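Local coordinates for protein ICChI, a glycosylated chitinase (Ipomoea carnea, PDB 6IDN) that has chitinase and lysozyme activity, probably hydrolysing the beta-1,4 links of chitin and of bacterial cell-wall glycan as a glycoside hydrolase of family 18, at residues V181-N186 / N204-I209. Sequence-based numbering, arbitrary orientation.
Sequences VQFYNN and NDWSTI
V181, close to the C-terminal end of strand 178-182, faces W206 at the end region of helix 196-206 with CA atoms 8.0 Å apart, and the gap between the backbones is filled by side chains. Both CB atoms point at the other segment, and the two methyls of V181 share one face of the indole between them. V181 CG1, anti to the backbone N (chi1 -176°), stands over the pyrrole part, 3.7 Å from the centroid of the five-membered ring of W206 and 18° off its normal, a clear CH-pi contact. V181 CG2 sits almost directly over W206 CD2 at 3.6 Å, with CG and CE3 next nearest. F183 adds a lighter touch: its CZ comes within 4.1 Å of W206 CD1, a single atom pair between rings whose planes are close to perpendicular.

Strand 178-182, helix 196-206 and strand 213-219 form a beta-alpha-beta unit of the TIM barrel, and the indole, carried by the helix, packs against the barrel wall. V181 also touches L214 of the neighbouring parallel strand, while F183 packs on L216 and on L198 and S201 of the helix. Buried in this apolar setting, the indole N-H is nevertheless satisfied: W206 NE1 donates to the carbonyl O of C160, which helps to set the rotation of the ring, and F162 meets the ring edge-to-face.

W206 to I209 form a type I turn. One residue earlier, D205 O takes two bonds from a single residue, from T208 N at 3.0 Å and from T208 OG1 at 2.7 Å, the hydroxyl lying in the carbonyl plane. On the strand side, F183 centres an inverse gamma turn, closed by a weak bond from Y184 N to Q182 O.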
loop_
_atom_site.group_PDB
_atom_site.type_symbol
_atom_site.label_atom_id
_atom_site.label_comp_id
_atom_site.label_asym_id
_atom_site.label_seq_id
_atom_site.Cartn_x
_atom_site.Cartn_y
_atom_site.Cartn_z
ATOM N N VAL A 181 -4.067 8.047 -0.902
ATOM C CA VAL A 181 -4.000 9.067 0.139
ATOM C C VAL A 181 -4.928 8.667 1.274
ATOM O O VAL A 181 -6.118 8.409 1.054
ATOM C CB VAL A 181 -4.373 10.446 -0.421
ATOM C CG1 VAL A 181 -4.203 11.489 0.663
ATOM C CG2 VAL A 181 -3.520 10.775 -1.644
ATOM N N GLN A 182 -4.386 8.590 2.487
ATOM C CA GLN A 182 -5.147 8.096 3.632
ATOM C C GLN A 182 -5.982 9.225 4.213
ATOM O O GLN A 182 -5.478 10.073 4.944
ATOM C CB GLN A 182 -4.219 7.500 4.693
ATOM C CG GLN A 182 -3.469 6.224 4.272
ATOM C CD GLN A 182 -2.284 5.902 5.183
ATOM O OE1 GLN A 182 -1.789 6.764 5.885
ATOM N NE2 GLN A 182 -1.821 4.664 5.144
ATOM N N PHE A 183 -7.275 9.200 3.909
ATOM C CA PHE A 183 -8.220 10.179 4.449
ATOM C C PHE A 183 -8.857 9.592 5.709
ATOM O O PHE A 183 -10.048 9.293 5.775
ATOM C CB PHE A 183 -9.257 10.550 3.389
ATOM C CG PHE A 183 -8.742 11.512 2.367
ATOM C CD1 PHE A 183 -8.790 12.861 2.615
ATOM C CD2 PHE A 183 -8.145 11.061 1.199
ATOM C CE1 PHE A 183 -8.296 13.774 1.679
ATOM C CE2 PHE A 183 -7.649 11.969 0.270
ATOM C CZ PHE A 183 -7.722 13.320 0.519
ATOM N N TYR A 184 -8.009 9.412 6.721
ATOM C CA TYR A 184 -8.457 8.921 8.018
ATOM C C TYR A 184 -7.372 9.202 9.034
ATOM O O TYR A 184 -6.203 9.395 8.688
ATOM C CB TYR A 184 -8.822 7.423 8.022
ATOM C CG TYR A 184 -7.817 6.433 7.430
ATOM C CD1 TYR A 184 -7.802 6.161 6.063
ATOM C CD2 TYR A 184 -6.918 5.748 8.242
ATOM C CE1 TYR A 184 -6.917 5.242 5.512
ATOM C CE2 TYR A 184 -6.024 4.831 7.701
ATOM C CZ TYR A 184 -6.019 4.588 6.333
ATOM O OH TYR A 184 -5.137 3.674 5.781
ATOM N N ASN A 185 -7.797 9.242 10.290
ATOM C CA ASN A 185 -6.941 9.584 11.427
ATOM C C ASN A 185 -6.327 10.973 11.296
ATOM O O ASN A 185 -5.286 11.248 11.902
ATOM C CB ASN A 185 -5.840 8.536 11.638
ATOM C CG ASN A 185 -6.401 7.185 12.028
ATOM O OD1 ASN A 185 -7.480 7.107 12.604
ATOM N ND2 ASN A 185 -5.665 6.114 11.720
ATOM N N ASN A 186 -6.948 11.867 10.524
ATOM C CA ASN A 186 -6.539 13.272 10.501
ATOM C C ASN A 186 -7.763 14.137 10.277
ATOM O O ASN A 186 -8.148 14.412 9.135
ATOM C CB ASN A 186 -5.485 13.562 9.434
ATOM C CG ASN A 186 -4.872 14.939 9.611
ATOM O OD1 ASN A 186 -5.449 15.794 10.283
ATOM N ND2 ASN A 186 -3.710 15.164 9.006
ATOM N N ASN A 204 -7.334 20.230 -4.636
ATOM C CA ASN A 204 -6.402 21.350 -4.630
ATOM C C ASN A 204 -4.966 20.934 -4.376
ATOM O O ASN A 204 -4.045 21.607 -4.860
ATOM C CB ASN A 204 -6.822 22.385 -3.583
ATOM C CG ASN A 204 -8.183 22.977 -3.876
ATOM O OD1 ASN A 204 -8.623 22.988 -5.022
ATOM N ND2 ASN A 204 -8.842 23.504 -2.851
ATOM N N ASP A 205 -4.756 19.842 -3.641
ATOM C CA ASP A 205 -3.424 19.431 -3.231
ATOM C C ASP A 205 -3.004 18.146 -3.929
ATOM O O ASP A 205 -2.031 18.144 -4.686
ATOM C CB ASP A 205 -3.360 19.245 -1.699
ATOM C CG ASP A 205 -3.576 20.552 -0.926
ATOM O OD1 ASP A 205 -3.355 21.645 -1.491
ATOM O OD2 ASP A 205 -3.965 20.479 0.266
ATOM N N TRP A 206 -3.739 17.052 -3.722
ATOM C CA TRP A 206 -3.274 15.762 -4.216
ATOM C C TRP A 206 -3.393 15.653 -5.729
ATOM O O TRP A 206 -2.663 14.862 -6.345
ATOM C CB TRP A 206 -4.033 14.640 -3.491
ATOM C CG TRP A 206 -3.569 14.594 -2.065
ATOM C CD1 TRP A 206 -4.249 15.042 -0.955
ATOM C CD2 TRP A 206 -2.281 14.179 -1.608
ATOM N NE1 TRP A 206 -3.462 14.898 0.170
ATOM C CE2 TRP A 206 -2.249 14.373 -0.205
ATOM C CE3 TRP A 206 -1.150 13.646 -2.243
ATOM C CZ2 TRP A 206 -1.138 14.033 0.570
ATOM C CZ3 TRP A 206 -0.044 13.321 -1.474
ATOM C CH2 TRP A 206 -0.044 13.518 -0.082
ATOM N N SER A 207 -4.275 16.446 -6.339
ATOM C CA SER A 207 -4.353 16.521 -7.791
ATOM C C SER A 207 -3.049 16.995 -8.418
ATOM O O SER A 207 -2.820 16.743 -9.606
ATOM C CB SER A 207 -5.490 17.462 -8.194
ATOM O OG SER A 207 -5.164 18.809 -7.880
ATOM N N THR A 208 -2.191 17.677 -7.656
ATOM C CA THR A 208 -0.987 18.263 -8.227
ATOM C C THR A 208 0.174 17.290 -8.314
ATOM O O THR A 208 1.181 17.614 -8.956
ATOM C CB THR A 208 -0.536 19.520 -7.449
ATOM O OG1 THR A 208 0.009 19.158 -6.164
ATOM C CG2 THR A 208 -1.694 20.511 -7.282
ATOM N N ILE A 209 0.084 16.111 -7.705
ATOM C CA ILE A 209 1.219 15.203 -7.775
ATOM C C ILE A 209 1.203 14.461 -9.107
ATOM O O ILE A 209 0.170 14.332 -9.770
ATOM C CB ILE A 209 1.249 14.223 -6.590
ATOM C CG1 ILE A 209 0.123 13.168 -6.682
ATOM C CG2 ILE A 209 1.256 15.009 -5.283
ATOM C CD1 ILE A 209 0.240 12.008 -5.690
#